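Long-range contacts in beta-glucoside phosphorylase BglX (PDB 5VQE), which probably cleaves beta-glucosides by phosphorolysis, passing the glucosyl unit to phosphate, as a member of glycoside hydrolase family 3: residues G136-V141 and L369-R374; N282-T287 and G312-T317; I413-A418 and V445-E450. All coordinates share one frame; numbering follows the deposited sequence.

Contact 1: residues G136-V141 and L369-R374; sequences GSAVGV and LHAMER
S137, in the last turn of helix 122-138, meets R374 through its hydroxyl: OG of S137 lies 3.2 Å from NH1 of R374. Its chi1 of 62° sets OG between the backbone N and the carbonyl carbon and so back over the preceding turn, where it bonds to the carbonyl of A133. R374 uses the same turn, since NH1 gives a hydrogen bond to the carbonyl O of S134. The guanidinium therefore sits beside the C-terminal end of the helix, a place where the C-terminal carbonyls and the helix dipole would be expected to suit a positive charge.

A138 is the centre of the contact, and its small methyl lets the two backbones come close. CB of A138 is 4.1 Å from CB of A371 and 3.6 Å from O of A371. It is also 3.6 Å from NH1 of R374, so the methyl is enclosed by backbone, methyl and guanidinium together. The same carbonyl O of A371 stands over one face of the R374 guanidinium, offset toward its rim. M372 meets the backbone of A138, with SD 3.7 Å from its carbonyl O.

V139 adds one branch. Its CG1 is 3.8 Å from SD of M372 and also meets CE, the two side chains crossing at about a right angle; the bends of M372 at chi2 (-71°) and chi3 (-80°) fold the thioether back to this position. R73 of helix 69-82 also touches M372.

G140 then ends the helix with positive phi, N of V141 bonding back to O of G136 and N of G140 to O of S137. This is a Schellman motif, here closing a helix of the family 3 TIM-barrel domain against the linker that leads to helix 378-391.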
loop_
_atom_site.group_PDB
_atom_site.type_symbol
_atom_site.label_atom_id
_atom_site.label_comp_id
_atom_site.label_asym_id
_atom_site.label_seq_id
_atom_site.Cartn_x
_atom_site.Cartn_y
_atom_site.Cartn_z
ATOM N N GLY A 136 5.819 -8.857 -10.733
ATOM C CA GLY A 136 6.102 -7.552 -11.307
ATOM C C GLY A 136 7.250 -7.584 -12.300
ATOM O O GLY A 136 7.155 -7.025 -13.392
ATOM N N SER A 137 8.355 -8.237 -11.933
ATOM C CA SER A 137 9.524 -8.219 -12.810
ATOM C C SER A 137 9.261 -8.962 -14.112
ATOM O O SER A 137 9.877 -8.645 -15.134
ATOM C CB SER A 137 10.753 -8.805 -12.102
ATOM O OG SER A 137 10.585 -10.166 -11.734
ATOM N N ALA A 138 8.347 -9.935 -14.101
ATOM C CA ALA A 138 8.017 -10.650 -15.332
ATOM C C ALA A 138 7.496 -9.713 -16.412
ATOM O O ALA A 138 7.684 -9.974 -17.607
ATOM C CB ALA A 138 6.980 -11.733 -15.046
ATOM N N VAL A 139 6.818 -8.635 -16.021
ATOM C CA VAL A 139 6.239 -7.716 -16.986
ATOM C C VAL A 139 7.047 -6.438 -17.126
ATOM O O VAL A 139 6.628 -5.531 -17.855
ATOM C CB VAL A 139 4.772 -7.391 -16.630
ATOM C CG1 VAL A 139 3.968 -8.667 -16.446
ATOM C CG2 VAL A 139 4.673 -6.512 -15.390
ATOM N N GLY A 140 8.182 -6.326 -16.435
ATOM C CA GLY A 140 9.073 -5.195 -16.612
ATOM C C GLY A 140 9.157 -4.235 -15.445
ATOM O O GLY A 140 9.952 -3.293 -15.506
ATOM N N VAL A 141 8.369 -4.432 -14.389
ATOM C CA VAL A 141 8.455 -3.572 -13.218
ATOM C C VAL A 141 9.804 -3.776 -12.544
ATOM O O VAL A 141 10.237 -4.915 -12.308
ATOM C CB VAL A 141 7.296 -3.863 -12.251
ATOM C CG1 VAL A 141 7.479 -3.103 -10.941
ATOM C CG2 VAL A 141 5.977 -3.497 -12.886
ATOM N N LEU A 369 9.460 -14.528 -22.401
ATOM C CA LEU A 369 8.041 -14.834 -22.227
ATOM C C LEU A 369 7.830 -15.884 -21.148
ATOM O O LEU A 369 6.829 -15.843 -20.425
ATOM C CB LEU A 369 7.456 -15.319 -23.560
ATOM C CG LEU A 369 6.054 -14.892 -24.024
ATOM C CD1 LEU A 369 4.963 -15.652 -23.290
ATOM C CD2 LEU A 369 5.830 -13.387 -23.905
ATOM N N HIS A 370 8.767 -16.831 -21.038
ATOM C CA HIS A 370 8.734 -17.874 -20.017
ATOM C C HIS A 370 8.502 -17.308 -18.616
ATOM O O HIS A 370 7.889 -17.969 -17.769
ATOM C CB HIS A 370 10.059 -18.640 -20.095
ATOM C CG HIS A 370 10.171 -19.799 -19.156
ATOM N ND1 HIS A 370 9.092 -20.334 -18.487
ATOM C CD2 HIS A 370 11.246 -20.537 -18.789
ATOM C CE1 HIS A 370 9.498 -21.348 -17.742
ATOM N NE2 HIS A 370 10.800 -21.493 -17.909
ATOM N N ALA A 371 8.977 -16.087 -18.354
ATOM C CA ALA A 371 8.844 -15.504 -17.021
ATOM C C ALA A 371 7.386 -15.270 -16.649
ATOM O O ALA A 371 7.038 -15.289 -15.463
ATOM C CB ALA A 371 9.628 -14.194 -16.944
ATOM N N MET A 372 6.523 -15.045 -17.640
ATOM C CA MET A 372 5.114 -14.790 -17.368
ATOM C C MET A 372 4.438 -15.966 -16.682
ATOM O O MET A 372 3.399 -15.775 -16.038
ATOM C CB MET A 372 4.375 -14.476 -18.668
ATOM C CG MET A 372 4.911 -13.274 -19.413
ATOM S SD MET A 372 4.531 -11.746 -18.562
ATOM C CE MET A 372 2.831 -11.511 -19.068
ATOM N N GLU A 373 4.990 -17.173 -16.816
ATOM C CA GLU A 373 4.399 -18.343 -16.178
ATOM C C GLU A 373 4.478 -18.285 -14.661
ATOM O O GLU A 373 3.796 -19.066 -13.994
ATOM C CB GLU A 373 5.081 -19.623 -16.677
ATOM C CG GLU A 373 4.867 -19.878 -18.166
ATOM C CD GLU A 373 5.541 -21.146 -18.660
ATOM O OE1 GLU A 373 5.705 -22.098 -17.864
ATOM O OE2 GLU A 373 5.909 -21.190 -19.853
ATOM N N ARG A 374 5.289 -17.387 -14.101
ATOM C CA ARG A 374 5.324 -17.219 -12.654
ATOM C C ARG A 374 4.061 -16.564 -12.127
ATOM O O ARG A 374 3.754 -16.704 -10.937
ATOM C CB ARG A 374 6.530 -16.372 -12.241
ATOM C CG ARG A 374 7.856 -16.890 -12.738
ATOM C CD ARG A 374 9.005 -16.221 -12.019
ATOM N NE ARG A 374 9.105 -14.783 -12.272
ATOM C CZ ARG A 374 9.926 -14.209 -13.150
ATOM N NH1 ARG A 374 9.947 -12.881 -13.271
ATOM N NH2 ARG A 374 10.743 -14.942 -13.893
#

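Contact 2: residues N282-T287 and G312-T317; sequences NGLICT and GADMLT
The carbonyl O of I285 is gripped by two successive amides: N of D314 at 2.7 Å, tilted 25° from the carbonyl plane, and N of M315 in a weak bond at 3.2 Å. D314 bonds the same residue a second time: its OD2 takes the amide of I285 at 2.9 Å in an almost straight bond, on the anti side of the carboxylate. The same carboxylate is salt-bridged by R276 and R342, so the buried charge is probably well compensated.

Further along, N of T287 reaches O of M315 at 2.9 Å, nearly along the C=O axis, and completes the single bridge between C286 and M315. T287 and T317 then exchange bonds. N of T317 gives to OG1 of T287 at 3.1 Å, and OG1 of T317 gives to the T287 carbonyl O at a short 2.5 Å. With chi1 at 71°, T287 turns OG1 to that amide while CG2 packs 3.8 Å from CB of A313. With an alanine here in place of T287, the amide of T317 would probably lose its side-chain acceptor, and a gap is likely to open beside A313.

On the other flank, CD1 of L284 touches CE of M315. The chemistry implies a seam between neighbouring barrel strands held as much by side chains as by backbone bonds, which probably helps to hold T317, whose side chain is about 4 Å from the bound 2-fluoroglucose.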
loop_
_atom_site.group_PDB
_atom_site.type_symbol
_atom_site.label_atom_id
_atom_site.label_comp_id
_atom_site.label_asym_id
_atom_site.label_seq_id
_atom_site.Cartn_x
_atom_site.Cartn_y
_atom_site.Cartn_z
ATOM N N ASN A 282 21.031 7.547 2.082
ATOM C CA ASN A 282 21.804 7.838 0.884
ATOM C C ASN A 282 21.086 7.421 -0.391
ATOM O O ASN A 282 21.622 7.637 -1.484
ATOM C CB ASN A 282 23.175 7.147 0.970
ATOM C CG ASN A 282 24.093 7.514 -0.176
ATOM O OD1 ASN A 282 24.258 8.687 -0.505
ATOM N ND2 ASN A 282 24.692 6.505 -0.800
ATOM N N GLY A 283 19.881 6.857 -0.285
ATOM C CA GLY A 283 19.136 6.391 -1.437
ATOM C C GLY A 283 18.288 7.477 -2.076
ATOM O O GLY A 283 18.417 8.666 -1.790
ATOM N N LEU A 284 17.391 7.039 -2.955
ATOM C CA LEU A 284 16.544 7.936 -3.732
ATOM C C LEU A 284 15.312 8.345 -2.931
ATOM O O LEU A 284 14.621 7.495 -2.359
ATOM C CB LEU A 284 16.122 7.244 -5.030
ATOM C CG LEU A 284 15.516 8.054 -6.188
ATOM C CD1 LEU A 284 15.356 7.175 -7.398
ATOM C CD2 LEU A 284 14.142 8.617 -5.862
ATOM N N ILE A 285 15.014 9.640 -2.921
ATOM C CA ILE A 285 13.806 10.169 -2.291
ATOM C C ILE A 285 12.837 10.581 -3.393
ATOM O O ILE A 285 13.182 11.392 -4.261
ATOM C CB ILE A 285 14.114 11.365 -1.374
ATOM C CG1 ILE A 285 15.018 10.957 -0.215
ATOM C CG2 ILE A 285 12.819 11.960 -0.833
ATOM C CD1 ILE A 285 15.521 12.125 0.608
ATOM N N CYS A 286 11.628 10.040 -3.361
ATOM C CA CYS A 286 10.570 10.480 -4.262
ATOM C C CYS A 286 9.401 10.996 -3.441
ATOM O O CYS A 286 9.223 10.622 -2.277
ATOM C CB CYS A 286 10.112 9.362 -5.206
ATOM S SG CYS A 286 9.312 7.952 -4.405
ATOM N N THR A 287 8.619 11.886 -4.040
ATOM C CA THR A 287 7.423 12.359 -3.367
ATOM C C THR A 287 6.297 11.348 -3.537
ATOM O O THR A 287 6.317 10.491 -4.426
ATOM C CB THR A 287 6.972 13.724 -3.896
ATOM O OG1 THR A 287 6.436 13.598 -5.217
ATOM C CG2 THR A 287 8.133 14.721 -3.939
ATOM N N GLY A 312 15.075 18.490 -1.067
ATOM C CA GLY A 312 15.640 17.177 -0.822
ATOM C C GLY A 312 15.028 16.016 -1.576
ATOM O O GLY A 312 15.578 14.911 -1.554
ATOM N N ALA A 313 13.900 16.234 -2.244
ATOM C CA ALA A 313 13.315 15.189 -3.073
ATOM C C ALA A 313 14.108 15.047 -4.364
ATOM O O ALA A 313 14.534 16.038 -4.959
ATOM C CB ALA A 313 11.856 15.510 -3.384
ATOM N N ASP A 314 14.318 13.803 -4.790
ATOM C CA ASP A 314 14.987 13.546 -6.058
ATOM C C ASP A 314 14.011 13.417 -7.214
ATOM O O ASP A 314 14.387 13.688 -8.366
ATOM C CB ASP A 314 15.827 12.268 -5.968
ATOM C CG ASP A 314 16.891 12.346 -4.893
ATOM O OD1 ASP A 314 17.592 13.383 -4.824
ATOM O OD2 ASP A 314 17.017 11.377 -4.111
ATOM N N MET A 315 12.771 13.023 -6.936
ATOM C CA MET A 315 11.794 12.761 -7.982
ATOM C C MET A 315 10.400 13.188 -7.551
ATOM O O MET A 315 9.988 12.966 -6.403
ATOM C CB MET A 315 11.829 11.273 -8.344
ATOM C CG MET A 315 10.765 10.805 -9.294
ATOM S SD MET A 315 11.101 9.159 -9.977
ATOM C CE MET A 315 12.855 9.083 -10.033
ATOM N N LEU A 316 9.683 13.810 -8.491
ATOM C CA LEU A 316 8.284 14.171 -8.321
ATOM C C LEU A 316 7.424 13.068 -8.905
ATOM O O LEU A 316 7.605 12.682 -10.068
ATOM C CB LEU A 316 7.968 15.493 -9.025
ATOM C CG LEU A 316 8.662 16.738 -8.468
ATOM C CD1 LEU A 316 8.757 17.827 -9.526
ATOM C CD2 LEU A 316 7.916 17.260 -7.267
ATOM N N THR A 317 6.488 12.567 -8.112
ATOM C CA THR A 317 5.642 11.449 -8.527
ATOM C C THR A 317 4.335 12.006 -9.085
ATOM O O THR A 317 3.452 12.436 -8.338
ATOM C CB THR A 317 5.417 10.496 -7.360
ATOM O OG1 THR A 317 6.697 10.049 -6.895
ATOM C CG2 THR A 317 4.585 9.291 -7.784
#

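Contact 3: residues I413-A418 and V445-E450; sequences IILVQA and VHWFEE
Backbone hydrogen bonds lay V445-W447 parallel to I413-L415 as the outermost strand of the sheet. N of H446 gives to O of I413 at 3.0 Å, and N of L415 to O of H446 at 2.8 Å, nearly straight at 171°. The last, from N of F448 to O of L415, comes in 34° off the carbonyl plane, for the chain is already turning into the 3-10 segment. That turn is tied within itself, as OE1 of E450 accepts the amide of W447.

Two waters extend the polar pattern. One donates to O of I413 and lies in the plane of the H446 ring, 2.8 Å from ND1. The second links N of Q417 to OE1 of E449, which also bonds Y427.

Apolar contacts occupy both faces. On one, CG1 of V445 meets CB of L415 at 3.8 Å, and CD2 of L415 approaches CZ3 of W447 at 3.5 Å, the leucine and indole side by side and pointing the same way. L415 puts CG anti to its N (chi1 -177°), bringing the branch alongside the indole, which Y427 stacks on and K435 meets in a cation-pi contact. On the other, CG2 of I414 sits at the edge of the F448 ring; CB and ring atom CD2 of F448 also touch CG2 of V416.

The chemistry implies a beta-alpha-beta unit with a greasy seam beneath helix 429-441, and with waters joining polar groups of the inner strand to the side chains of H446 and E449.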
loop_
_atom_site.group_PDB
_atom_site.type_symbol
_atom_site.label_atom_id
_atom_site.label_comp_id
_atom_site.label_asym_id
_atom_site.label_seq_id
_atom_site.Cartn_x
_atom_site.Cartn_y
_atom_site.Cartn_z
ATOM N N ILE A 413 -29.279 -19.991 7.999
ATOM C CA ILE A 413 -28.350 -18.884 8.179
ATOM C C ILE A 413 -28.821 -17.716 7.323
ATOM O O ILE A 413 -29.188 -17.896 6.158
ATOM C CB ILE A 413 -26.908 -19.285 7.798
ATOM C CG1 ILE A 413 -26.359 -20.305 8.795
ATOM C CG2 ILE A 413 -26.000 -18.051 7.737
ATOM C CD1 ILE A 413 -25.008 -20.874 8.405
ATOM N N ILE A 414 -28.800 -16.522 7.903
ATOM C CA ILE A 414 -28.961 -15.286 7.148
ATOM C C ILE A 414 -27.585 -14.660 7.024
ATOM O O ILE A 414 -26.926 -14.390 8.036
ATOM C CB ILE A 414 -29.950 -14.320 7.821
ATOM C CG1 ILE A 414 -31.380 -14.861 7.726
ATOM C CG2 ILE A 414 -29.885 -12.953 7.154
ATOM C CD1 ILE A 414 -32.415 -14.012 8.494
ATOM N N LEU A 415 -27.154 -14.422 5.788
ATOM C CA LEU A 415 -25.838 -13.868 5.503
ATOM C C LEU A 415 -26.001 -12.391 5.176
ATOM O O LEU A 415 -26.767 -12.033 4.276
ATOM C CB LEU A 415 -25.170 -14.603 4.341
ATOM C CG LEU A 415 -23.742 -14.190 3.961
ATOM C CD1 LEU A 415 -22.801 -14.338 5.141
ATOM C CD2 LEU A 415 -23.249 -15.024 2.777
ATOM N N VAL A 416 -25.285 -11.547 5.911
ATOM C CA VAL A 416 -25.439 -10.099 5.841
ATOM C C VAL A 416 -24.126 -9.541 5.327
ATOM O O VAL A 416 -23.107 -9.576 6.031
ATOM C CB VAL A 416 -25.801 -9.486 7.198
ATOM C CG1 VAL A 416 -26.061 -7.998 7.049
ATOM C CG2 VAL A 416 -27.001 -10.181 7.791
ATOM N N GLN A 417 -24.140 -9.042 4.099
ATOM C CA GLN A 417 -22.972 -8.389 3.545
ATOM C C GLN A 417 -22.938 -6.940 3.996
ATOM O O GLN A 417 -23.965 -6.260 4.013
ATOM C CB GLN A 417 -22.990 -8.459 2.024
ATOM C CG GLN A 417 -21.853 -7.694 1.368
ATOM C CD GLN A 417 -21.948 -7.713 -0.128
ATOM O OE1 GLN A 417 -21.374 -8.577 -0.790
ATOM N NE2 GLN A 417 -22.695 -6.768 -0.679
ATOM N N ALA A 418 -21.754 -6.480 4.386
ATOM C CA ALA A 418 -21.519 -5.073 4.700
ATOM C C ALA A 418 -20.210 -4.671 4.044
ATOM O O ALA A 418 -19.167 -5.268 4.322
ATOM C CB ALA A 418 -21.469 -4.834 6.210
ATOM N N VAL A 445 -28.771 -21.037 3.411
ATOM C CA VAL A 445 -28.238 -19.684 3.540
ATOM C C VAL A 445 -29.003 -18.755 2.615
ATOM O O VAL A 445 -28.990 -18.945 1.392
ATOM C CB VAL A 445 -26.736 -19.625 3.219
ATOM C CG1 VAL A 445 -26.172 -18.236 3.569
ATOM C CG2 VAL A 445 -25.987 -20.701 3.977
ATOM N N HIS A 446 -29.650 -17.741 3.192
ATOM C CA HIS A 446 -30.266 -16.664 2.435
ATOM C C HIS A 446 -29.549 -15.355 2.726
ATOM O O HIS A 446 -29.028 -15.144 3.825
ATOM C CB HIS A 446 -31.749 -16.488 2.783
ATOM C CG HIS A 446 -32.618 -17.628 2.361
ATOM N ND1 HIS A 446 -32.766 -18.770 3.117
ATOM C CD2 HIS A 446 -33.394 -17.798 1.266
ATOM C CE1 HIS A 446 -33.595 -19.596 2.503
ATOM N NE2 HIS A 446 -33.989 -19.030 1.378
ATOM N N TRP A 447 -29.521 -14.479 1.729
ATOM C CA TRP A 447 -29.055 -13.119 1.952
ATOM C C TRP A 447 -30.070 -12.354 2.798
ATOM O O TRP A 447 -31.274 -12.615 2.742
ATOM C CB TRP A 447 -28.869 -12.375 0.634
ATOM C CG TRP A 447 -27.889 -12.944 -0.367
ATOM C CD1 TRP A 447 -28.196 -13.531 -1.562
ATOM C CD2 TRP A 447 -26.456 -12.918 -0.292
ATOM N NE1 TRP A 447 -27.045 -13.887 -2.226
ATOM C CE2 TRP A 447 -25.965 -13.522 -1.469
ATOM C CE3 TRP A 447 -25.543 -12.457 0.658
ATOM C CZ2 TRP A 447 -24.606 -13.677 -1.718
ATOM C CZ3 TRP A 447 -24.190 -12.613 0.407
ATOM C CH2 TRP A 447 -23.736 -13.218 -0.769
ATOM N N PHE A 448 -29.571 -11.375 3.557
ATOM C CA PHE A 448 -30.445 -10.515 4.352
ATOM C C PHE A 448 -31.578 -9.945 3.516
ATOM O O PHE A 448 -32.715 -9.821 3.987
ATOM C CB PHE A 448 -29.634 -9.371 4.952
ATOM C CG PHE A 448 -30.429 -8.461 5.850
ATOM C CD1 PHE A 448 -30.906 -7.246 5.385
ATOM C CD2 PHE A 448 -30.693 -8.820 7.157
ATOM C CE1 PHE A 448 -31.636 -6.404 6.213
ATOM C CE2 PHE A 448 -31.425 -7.992 7.985
ATOM C CZ PHE A 448 -31.894 -6.778 7.512
ATOM N N GLU A 449 -31.274 -9.567 2.277
ATOM C CA GLU A 449 -32.237 -8.898 1.422
ATOM C C GLU A 449 -33.372 -9.817 0.982
ATOM O O GLU A 449 -34.408 -9.317 0.531
ATOM C CB GLU A 449 -31.510 -8.322 0.201
ATOM C CG GLU A 449 -30.548 -7.148 0.516
ATOM C CD GLU A 449 -29.290 -7.552 1.298
ATOM O OE1 GLU A 449 -28.782 -8.682 1.116
ATOM O OE2 GLU A 449 -28.808 -6.723 2.103
ATOM N N GLU A 450 -33.221 -11.135 1.138
ATOM C CA GLU A 450 -34.175 -12.102 0.609
ATOM C C GLU A 450 -35.275 -12.487 1.583
ATOM O O GLU A 450 -36.237 -13.138 1.166
ATOM C CB GLU A 450 -33.458 -13.394 0.202
ATOM C CG GLU A 450 -32.459 -13.251 -0.904
ATOM C CD GLU A 450 -31.884 -14.591 -1.321
ATOM O OE1 GLU A 450 -31.313 -15.303 -0.461
ATOM O OE2 GLU A 450 -32.017 -14.935 -2.513
HETATM O O HOH W 1 -31.680 -19.273 5.659
HETATM O O HOH W 2 -26.533 -9.110 2.664
#

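Contacts 1 and 2 belong to one part of the fold: contact 2 lies nested along the chain inside the loop that contact 1 closes, with centres about 27 Å apart and nearest atoms about 13 Å apart. Contact 2 joins barrel strands 284-287 and 316-317 close to the bound sugar, whereas contact 1 brings the linker after helix 340-356 back onto helix 122-138 of the same TIM-barrel domain. Contact 3 follows both in sequence, in the separate six-stranded mixed sheet, its centre about 49 Å from that of contact 2 and on the opposite side of the chain's centre. The chain thus completes its sugar-binding barrel, crosses its surface, and then builds a second domain.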